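Local coordinates for protein lysine/ornithine decarboxylase (Vibrio vulnificus, PDB 2PLJ) that catalyses the decarboxylation of lysine and ornithine with pyridoxal phosphate as cofactor, yielding cadaverine and putrescine, at residues 120-132 with 143-155. Residues are numbered along the deposited sequence; the frame is centred on the assembly and turned at random.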
ATOM      1  N   VAL A 120       0.137  26.919  10.061  1.00 15.59           N
ATOM      2  CA  VAL A 120       0.701  27.447   8.823  1.00 15.69           C
ATOM      3  C   VAL A 120      -0.267  28.499   8.263  1.00 15.16           C
ATOM      4  O   VAL A 120      -1.445  28.195   8.042  1.00 15.01           O
ATOM      5  CB  VAL A 120       0.930  26.347   7.783  1.00 15.45           C
ATOM      6  CG1 VAL A 120       1.399  26.963   6.429  1.00 15.49           C
ATOM      7  CG2 VAL A 120       1.941  25.294   8.314  1.00 15.83           C
ATOM      8  N   PRO A 121       0.228  29.725   8.034  1.00 15.91           N
ATOM      9  CA  PRO A 121      -0.597  30.758   7.400  1.00 15.81           C
ATOM     10  C   PRO A 121      -0.930  30.320   5.961  1.00 15.35           C
ATOM     11  O   PRO A 121      -0.053  29.850   5.237  1.00 14.74           O
ATOM     12  CB  PRO A 121       0.336  31.981   7.374  1.00 16.46           C
ATOM     13  CG  PRO A 121       1.300  31.764   8.463  1.00 19.35           C
ATOM     14  CD  PRO A 121       1.552  30.256   8.409  1.00 16.27           C
ATOM     15  N   ALA A 122      -2.181  30.508   5.556  1.00 16.20           N
ATOM     16  CA  ALA A 122      -2.626  30.048   4.233  1.00 15.80           C
ATOM     17  C   ALA A 122      -1.831  30.707   3.098  1.00 15.56           C
ATOM     18  O   ALA A 122      -1.701  30.133   2.005  1.00 15.02           O
ATOM     19  CB  ALA A 122      -4.117  30.325   4.054  1.00 16.88           C
ATOM     20  N   ASP A 123      -1.318  31.916   3.343  1.00 15.15           N
ATOM     21  CA  ASP A 123      -0.564  32.620   2.293  1.00 16.80           C
ATOM     22  C   ASP A 123       0.775  31.954   1.961  1.00 16.12           C
ATOM     23  O   ASP A 123       1.434  32.307   0.952  1.00 17.87           O
ATOM     24  CB  ASP A 123      -0.415  34.113   2.600  1.00 17.91           C
ATOM     25  CG  ASP A 123       0.444  34.414   3.819  1.00 21.85           C
ATOM     26  OD1 ASP A 123       1.032  33.511   4.443  1.00 25.87           O
ATOM     27  OD2 ASP A 123       0.523  35.621   4.170  1.00 26.87           O
ATOM     28  N   LEU A 124       1.173  30.980   2.783  1.00 14.95           N
ATOM     29  CA  LEU A 124       2.386  30.202   2.492  1.00 14.80           C
ATOM     30  C   LEU A 124       2.101  28.929   1.689  1.00 15.38           C
ATOM     31  O   LEU A 124       3.013  28.124   1.470  1.00 16.33           O
ATOM     32  CB  LEU A 124       3.122  29.810   3.796  1.00 14.89           C
ATOM     33  CG  LEU A 124       3.699  30.958   4.633  1.00 16.19           C
ATOM     34  CD1 LEU A 124       4.424  30.348   5.850  1.00 18.79           C
ATOM     35  CD2 LEU A 124       4.638  31.807   3.843  1.00 20.27           C
ATOM     36  N   THR A 125       0.858  28.774   1.254  1.00 14.24           N
ATOM     37  CA  THR A 125       0.415  27.512   0.656  1.00 14.20           C
ATOM     38  C   THR A 125      -0.082  27.692  -0.767  1.00 14.74           C
ATOM     39  O   THR A 125      -0.581  28.768  -1.167  1.00 13.92           O
ATOM     40  CB  THR A 125      -0.670  26.784   1.506  1.00 15.27           C
ATOM     41  OG1 THR A 125      -1.939  27.441   1.378  1.00 14.40           O
ATOM     42  CG2 THR A 125      -0.256  26.679   3.011  1.00 14.39           C
ATOM     43  N   ILE A 126       0.096  26.623  -1.531  1.00 14.11           N
ATOM     44  CA  ILE A 126      -0.526  26.500  -2.845  1.00 14.40           C
ATOM     45  C   ILE A 126      -1.168  25.104  -2.917  1.00 14.19           C
ATOM     46  O   ILE A 126      -0.676  24.145  -2.288  1.00 14.90           O
ATOM     47  CB  ILE A 126       0.471  26.686  -4.032  1.00 13.76           C
ATOM     48  CG1 ILE A 126       1.612  25.659  -3.995  1.00 13.91           C
ATOM     49  CG2 ILE A 126       1.033  28.130  -4.055  1.00 13.79           C
ATOM     50  CD1 ILE A 126       2.586  25.771  -5.203  1.00 15.29           C
ATOM     51  N   HIS A 127      -2.252  24.980  -3.679  1.00 14.77           N
ATOM     52  CA  HIS A 127      -2.922  23.675  -3.833  1.00 14.15           C
ATOM     53  C   HIS A 127      -2.639  23.224  -5.267  1.00 15.28           C
ATOM     54  O   HIS A 127      -2.872  23.975  -6.206  1.00 15.75           O
ATOM     55  CB  HIS A 127      -4.428  23.845  -3.557  1.00 16.08           C
ATOM     56  CG  HIS A 127      -5.166  22.555  -3.440  1.00 15.97           C
ATOM     57  ND1 HIS A 127      -5.341  21.690  -4.511  1.00 17.27           N
ATOM     58  CD2 HIS A 127      -5.823  22.006  -2.391  1.00 14.83           C
ATOM     59  CE1 HIS A 127      -6.047  20.648  -4.104  1.00 16.88           C
ATOM     60  NE2 HIS A 127      -6.391  20.842  -2.840  1.00 15.33           N
ATOM     61  N   THR A 128      -2.025  22.069  -5.431  1.00 14.65           N
ATOM     62  CA  THR A 128      -1.543  21.726  -6.774  1.00 16.08           C
ATOM     63  C   THR A 128      -2.173  20.491  -7.381  1.00 15.34           C
ATOM     64  O   THR A 128      -1.695  20.001  -8.405  1.00 14.76           O
ATOM     65  CB  THR A 128      -0.034  21.597  -6.775  1.00 17.87           C
ATOM     66  OG1 THR A 128       0.324  20.599  -5.830  1.00 17.84           O
ATOM     67  CG2 THR A 128       0.639  22.988  -6.482  1.00 20.57           C
ATOM     68  N   HIS A 129      -3.269  20.015  -6.801  1.00 13.95           N
ATOM     69  CA  HIS A 129      -3.866  18.829  -7.408  1.00 14.22           C
ATOM     70  C   HIS A 129      -4.591  19.297  -8.664  1.00 14.19           C
ATOM     71  O   HIS A 129      -5.462  20.168  -8.556  1.00 13.65           O
ATOM     72  CB  HIS A 129      -4.840  18.126  -6.479  1.00 14.88           C
ATOM     73  CG  HIS A 129      -5.217  16.780  -7.002  1.00 16.00           C
ATOM     74  ND1 HIS A 129      -5.125  15.621  -6.259  1.00 20.30           N
ATOM     75  CD2 HIS A 129      -5.609  16.403  -8.246  1.00 14.61           C
ATOM     76  CE1 HIS A 129      -5.494  14.596  -7.013  1.00 15.24           C
ATOM     77  NE2 HIS A 129      -5.787  15.044  -8.220  1.00 19.85           N
ATOM     78  N   PRO A 130      -4.212  18.779  -9.856  1.00 14.18           N
ATOM     79  CA  PRO A 130      -4.883  19.300 -11.064  1.00 14.33           C
ATOM     80  C   PRO A 130      -6.343  18.923 -11.225  1.00 14.65           C
ATOM     81  O   PRO A 130      -7.043  19.578 -12.007  1.00 13.94           O
ATOM     82  CB  PRO A 130      -4.055  18.710 -12.239  1.00 14.65           C
ATOM     83  CG  PRO A 130      -2.725  18.281 -11.609  1.00 14.88           C
ATOM     84  CD  PRO A 130      -3.151  17.816 -10.197  1.00 14.85           C
ATOM     85  N   ILE A 131      -6.828  17.915 -10.493  1.00 13.94           N
ATOM     86  CA  ILE A 131      -8.203  17.449 -10.746  1.00 14.54           C
ATOM     87  C   ILE A 131      -8.996  17.361  -9.444  1.00 14.80           C
ATOM     88  O   ILE A 131      -8.715  16.506  -8.589  1.00 15.45           O
ATOM     89  CB  ILE A 131      -8.218  16.068 -11.445  1.00 14.54           C
ATOM     90  CG1 ILE A 131      -7.378  16.114 -12.730  1.00 14.79           C
ATOM     91  CG2 ILE A 131      -9.689  15.621 -11.675  1.00 14.71           C
ATOM     92  CD1 ILE A 131      -7.972  16.881 -13.917  1.00 14.10           C
ATOM     93  N   LYS A 132      -9.968  18.262  -9.315  1.00 14.22           N
ATOM     94  CA  LYS A 132     -10.547  18.501  -8.009  1.00 14.63           C
ATOM     95  C   LYS A 132     -12.059  18.442  -8.060  1.00 14.27           C
ATOM     96  O   LYS A 132     -12.694  18.932  -9.011  1.00 14.82           O
ATOM     97  CB  LYS A 132     -10.121  19.877  -7.480  1.00 13.68           C
ATOM     98  CG  LYS A 132      -8.599  20.063  -7.253  1.00 13.34           C
ATOM     99  CD  LYS A 132      -8.175  21.546  -7.110  1.00 14.42           C
ATOM    100  CE  LYS A 132      -8.300  22.306  -8.459  1.00 14.28           C
ATOM    101  NZ  LYS A 132      -7.652  21.583  -9.620  1.00 13.27           N
ATOM    102  N   TYR A 143      -9.887  27.347   4.336  1.00 15.09           N
ATOM    103  CA  TYR A 143      -8.624  27.538   5.030  1.00 14.48           C
ATOM    104  C   TYR A 143      -7.967  28.853   4.621  1.00 14.86           C
ATOM    105  O   TYR A 143      -7.407  29.555   5.450  1.00 14.61           O
ATOM    106  CB  TYR A 143      -7.706  26.366   4.702  1.00 14.54           C
ATOM    107  CG  TYR A 143      -6.260  26.562   5.015  1.00 14.32           C
ATOM    108  CD1 TYR A 143      -5.813  26.856   6.313  1.00 14.36           C
ATOM    109  CD2 TYR A 143      -5.310  26.423   4.003  1.00 13.84           C
ATOM    110  CE1 TYR A 143      -4.454  27.021   6.583  1.00 15.97           C
ATOM    111  CE2 TYR A 143      -3.961  26.574   4.251  1.00 15.86           C
ATOM    112  CZ  TYR A 143      -3.531  26.875   5.535  1.00 16.50           C
ATOM    113  OH  TYR A 143      -2.180  27.004   5.749  1.00 16.18           O
ATOM    114  N   GLY A 144      -8.074  29.180   3.340  1.00 15.44           N
ATOM    115  CA  GLY A 144      -7.579  30.461   2.800  1.00 15.03           C
ATOM    116  C   GLY A 144      -6.605  30.291   1.634  1.00 15.89           C
ATOM    117  O   GLY A 144      -6.159  31.289   1.019  1.00 15.39           O
ATOM    118  N   CYS A 145      -6.318  29.038   1.304  1.00 15.47           N
ATOM    119  CA  CYS A 145      -5.491  28.713   0.155  1.00 16.29           C
ATOM    120  C   CYS A 145      -6.273  29.075  -1.103  1.00 17.29           C
ATOM    121  O   CYS A 145      -7.368  28.524  -1.336  1.00 17.86           O
ATOM    122  CB  CYS A 145      -5.110  27.223   0.163  1.00 16.59           C
ATOM    123  SG  CYS A 145      -4.067  26.797  -1.243  1.00 19.19           S
ATOM    124  N   ASN A 146      -5.710  29.968  -1.907  1.00 16.31           N
ATOM    125  CA  ASN A 146      -6.421  30.490  -3.083  1.00 18.00           C
ATOM    126  C   ASN A 146      -5.676  30.327  -4.415  1.00 17.57           C
ATOM    127  O   ASN A 146      -6.062  30.925  -5.434  1.00 18.01           O
ATOM    128  CB  ASN A 146      -6.816  31.957  -2.857  1.00 19.54           C
ATOM    129  CG  ASN A 146      -5.625  32.846  -2.524  1.00 20.93           C
ATOM    130  OD1 ASN A 146      -4.494  32.564  -2.906  1.00 23.03           O
ATOM    131  ND2 ASN A 146      -5.884  33.937  -1.799  1.00 29.21           N
ATOM    132  N   VAL A 147      -4.587  29.545  -4.393  1.00 16.09           N
ATOM    133  CA  VAL A 147      -3.835  29.236  -5.603  1.00 15.15           C
ATOM    134  C   VAL A 147      -4.113  27.760  -5.938  1.00 14.78           C
ATOM    135  O   VAL A 147      -3.926  26.866  -5.076  1.00 14.34           O
ATOM    136  CB  VAL A 147      -2.299  29.428  -5.423  1.00 15.94           C
ATOM    137  CG1 VAL A 147      -1.529  29.054  -6.736  1.00 15.53           C
ATOM    138  CG2 VAL A 147      -1.959  30.881  -5.026  1.00 15.79           C
ATOM    139  N   PHE A 148      -4.550  27.511  -7.176  1.00 13.77           N
ATOM    140  CA  PHE A 148      -4.911  26.153  -7.621  1.00 13.36           C
ATOM    141  C   PHE A 148      -4.298  25.921  -8.991  1.00 13.65           C
ATOM    142  O   PHE A 148      -3.882  26.880  -9.656  1.00 13.79           O
ATOM    143  CB  PHE A 148      -6.424  25.975  -7.722  1.00 13.79           C
ATOM    144  CG  PHE A 148      -7.125  26.090  -6.396  1.00 14.26           C
ATOM    145  CD1 PHE A 148      -7.276  24.953  -5.577  1.00 14.42           C
ATOM    146  CD2 PHE A 148      -7.598  27.330  -5.950  1.00 15.47           C
ATOM    147  CE1 PHE A 148      -7.882  25.038  -4.328  1.00 14.18           C
ATOM    148  CE2 PHE A 148      -8.228  27.438  -4.714  1.00 16.10           C
ATOM    149  CZ  PHE A 148      -8.366  26.303  -3.886  1.00 15.02           C
ATOM    150  N   VAL A 149      -4.281  24.656  -9.409  1.00 13.56           N
ATOM    151  CA  VAL A 149      -3.717  24.290 -10.706  1.00 14.20           C
ATOM    152  C   VAL A 149      -4.835  23.800 -11.616  1.00 14.27           C
ATOM    153  O   VAL A 149      -5.751  23.076 -11.158  1.00 14.35           O
ATOM    154  CB  VAL A 149      -2.661  23.139 -10.532  1.00 14.14           C
ATOM    155  CG1 VAL A 149      -2.371  22.420 -11.892  1.00 15.33           C
ATOM    156  CG2 VAL A 149      -1.374  23.644  -9.841  1.00 16.20           C
ATOM    157  N   VAL A 150      -4.754  24.157 -12.896  1.00 13.85           N
ATOM    158  CA  VAL A 150      -5.595  23.544 -13.921  1.00 14.44           C
ATOM    159  C   VAL A 150      -4.734  23.091 -15.081  1.00 13.55           C
ATOM    160  O   VAL A 150      -3.697  23.696 -15.351  1.00 14.43           O
ATOM    161  CB  VAL A 150      -6.727  24.480 -14.404  1.00 15.22           C
ATOM    162  CG1 VAL A 150      -7.640  24.844 -13.227  1.00 17.09           C
ATOM    163  CG2 VAL A 150      -6.165  25.737 -15.097  1.00 14.69           C
ATOM    164  N   ASP A 151      -5.165  22.034 -15.757  1.00 13.06           N
ATOM    165  CA  ASP A 151      -4.505  21.621 -17.003  1.00 13.72           C
ATOM    166  C   ASP A 151      -5.492  21.314 -18.133  1.00 13.66           C
ATOM    167  O   ASP A 151      -5.117  20.744 -19.178  1.00 14.53           O
ATOM    168  CB  ASP A 151      -3.543  20.457 -16.727  1.00 14.40           C
ATOM    169  CG  ASP A 151      -4.259  19.108 -16.514  1.00 14.37           C
ATOM    170  OD1 ASP A 151      -5.515  19.025 -16.625  1.00 15.80           O
ATOM    171  OD2 ASP A 151      -3.527  18.128 -16.244  1.00 18.44           O
ATOM    172  N   ASN A 152      -6.748  21.701 -17.939  1.00 13.69           N
ATOM    173  CA  ASN A 152      -7.746  21.486 -18.963  1.00 14.44           C
ATOM    174  C   ASN A 152      -8.976  22.384 -18.764  1.00 14.36           C
ATOM    175  O   ASN A 152      -9.176  22.960 -17.679  1.00 14.62           O
ATOM    176  CB  ASN A 152      -8.090  19.982 -19.080  1.00 13.90           C
ATOM    177  CG  ASN A 152      -8.970  19.491 -17.944  1.00 16.16           C
ATOM    178  OD1 ASN A 152     -10.150  19.836 -17.891  1.00 15.42           O
ATOM    179  ND2 ASN A 152      -8.414  18.660 -17.054  1.00 14.34           N
ATOM    180  N   LEU A 153      -9.777  22.507 -19.821  1.00 14.37           N
ATOM    181  CA  LEU A 153     -10.914  23.413 -19.818  1.00 15.01           C
ATOM    182  C   LEU A 153     -12.045  22.960 -18.892  1.00 15.14           C
ATOM    183  O   LEU A 153     -12.772  23.806 -18.341  1.00 16.13           O
ATOM    184  CB  LEU A 153     -11.417  23.646 -21.249  1.00 14.76           C
ATOM    185  CG  LEU A 153     -10.492  24.535 -22.106  1.00 14.36           C
ATOM    186  CD1 LEU A 153     -10.935  24.567 -23.595  1.00 16.18           C
ATOM    187  CD2 LEU A 153     -10.396  25.974 -21.560  1.00 15.77           C
ATOM    188  N   ASN A 154     -12.192  21.646 -18.730  1.00 14.33           N
ATOM    189  CA  ASN A 154     -13.197  21.063 -17.833  1.00 14.47           C
ATOM    190  C   ASN A 154     -12.899  21.514 -16.396  1.00 14.38           C
ATOM    191  O   ASN A 154     -13.783  21.938 -15.662  1.00 14.69           O
ATOM    192  CB  ASN A 154     -13.166  19.540 -17.977  1.00 14.29           C
ATOM    193  CG  ASN A 154     -14.113  18.815 -17.022  1.00 15.41           C
ATOM    194  OD1 ASN A 154     -13.813  18.633 -15.831  1.00 16.55           O
ATOM    195  ND2 ASN A 154     -15.223  18.309 -17.568  1.00 17.25           N
ATOM    196  N   GLU A 155     -11.633  21.434 -16.015  1.00 13.84           N
ATOM    197  CA  GLU A 155     -11.193  21.918 -14.712  1.00 13.08           C
ATOM    198  C   GLU A 155     -11.374  23.444 -14.579  1.00 13.79           C
ATOM    199  O   GLU A 155     -11.859  23.935 -13.552  1.00 13.96           O
ATOM    200  CB  GLU A 155      -9.745  21.523 -14.454  1.00 13.58           C
ATOM    201  CG  GLU A 155      -9.353  21.610 -12.974  1.00 12.26           C
ATOM    202  CD  GLU A 155      -9.953  20.450 -12.143  1.00 14.22           C
ATOM    203  OE1 GLU A 155     -10.529  19.491 -12.748  1.00 13.98           O
ATOM    204  OE2 GLU A 155      -9.846  20.520 -10.895  1.00 15.60           O
TER
HETATM  205  O   HOH W   1      -2.698  30.563  -0.834  1.00 21.60           O
HETATM  206  O   HOH W   2      -5.200  22.698  -7.544  1.00 14.34           O
HETATM  207  O   HOH W   3      -6.905  20.250 -14.619  1.00 17.15           O
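Strands 125-127 and 147-150 run in the same direction, their axes 28° apart and 5.0 Å at the closest. One direct backbone hydrogen bond joins them, from His127 N to Val147 O. Further along, a water bridges the two segments: it accepts from Val149 N and donates to His129 O. A second water links Pro130 O to Asp151 N and OD1.

At one end, Tyr143 OH donates to Val120 O over 2.7 Å, from above the carbonyl plane. Ala122 CB sits over one face of the Tyr143 ring, 3.9 Å from its centroid, in a CH-pi contact. In the middle, Ile126 CG2 packs on Val147 CG1. The His127 and Phe148 rings meet obliquely, with planes at 41°.

The other end is held by Lys132. Its chain is bent at the third and fourth torsions, which curls the amine back. Lys132 NZ reaches three acceptors: Val149 O at 2.9 Å, His129 O, and Glu155 OE2 at 2.8 Å in a salt bridge. Glu155 OE2 takes two donors, Lys132 N on its syn side and NZ on its anti side. The other carboxylate oxygen of Glu155 pairs with Lys158. Asn152 caps the helix that carries Glu155, Asn152 OD1 accepting from Glu155 N at 2.9 Å.

Helix 134-143 connects the two parallel strands, making a beta-alpha-beta crossover. These are neighbouring strands of the eight-stranded beta/alpha barrel, the fold that binds the cofactor in this decarboxylase family; the side chain of Thr128 comes within about 5 Å of the bound putrescine-cofactor adduct.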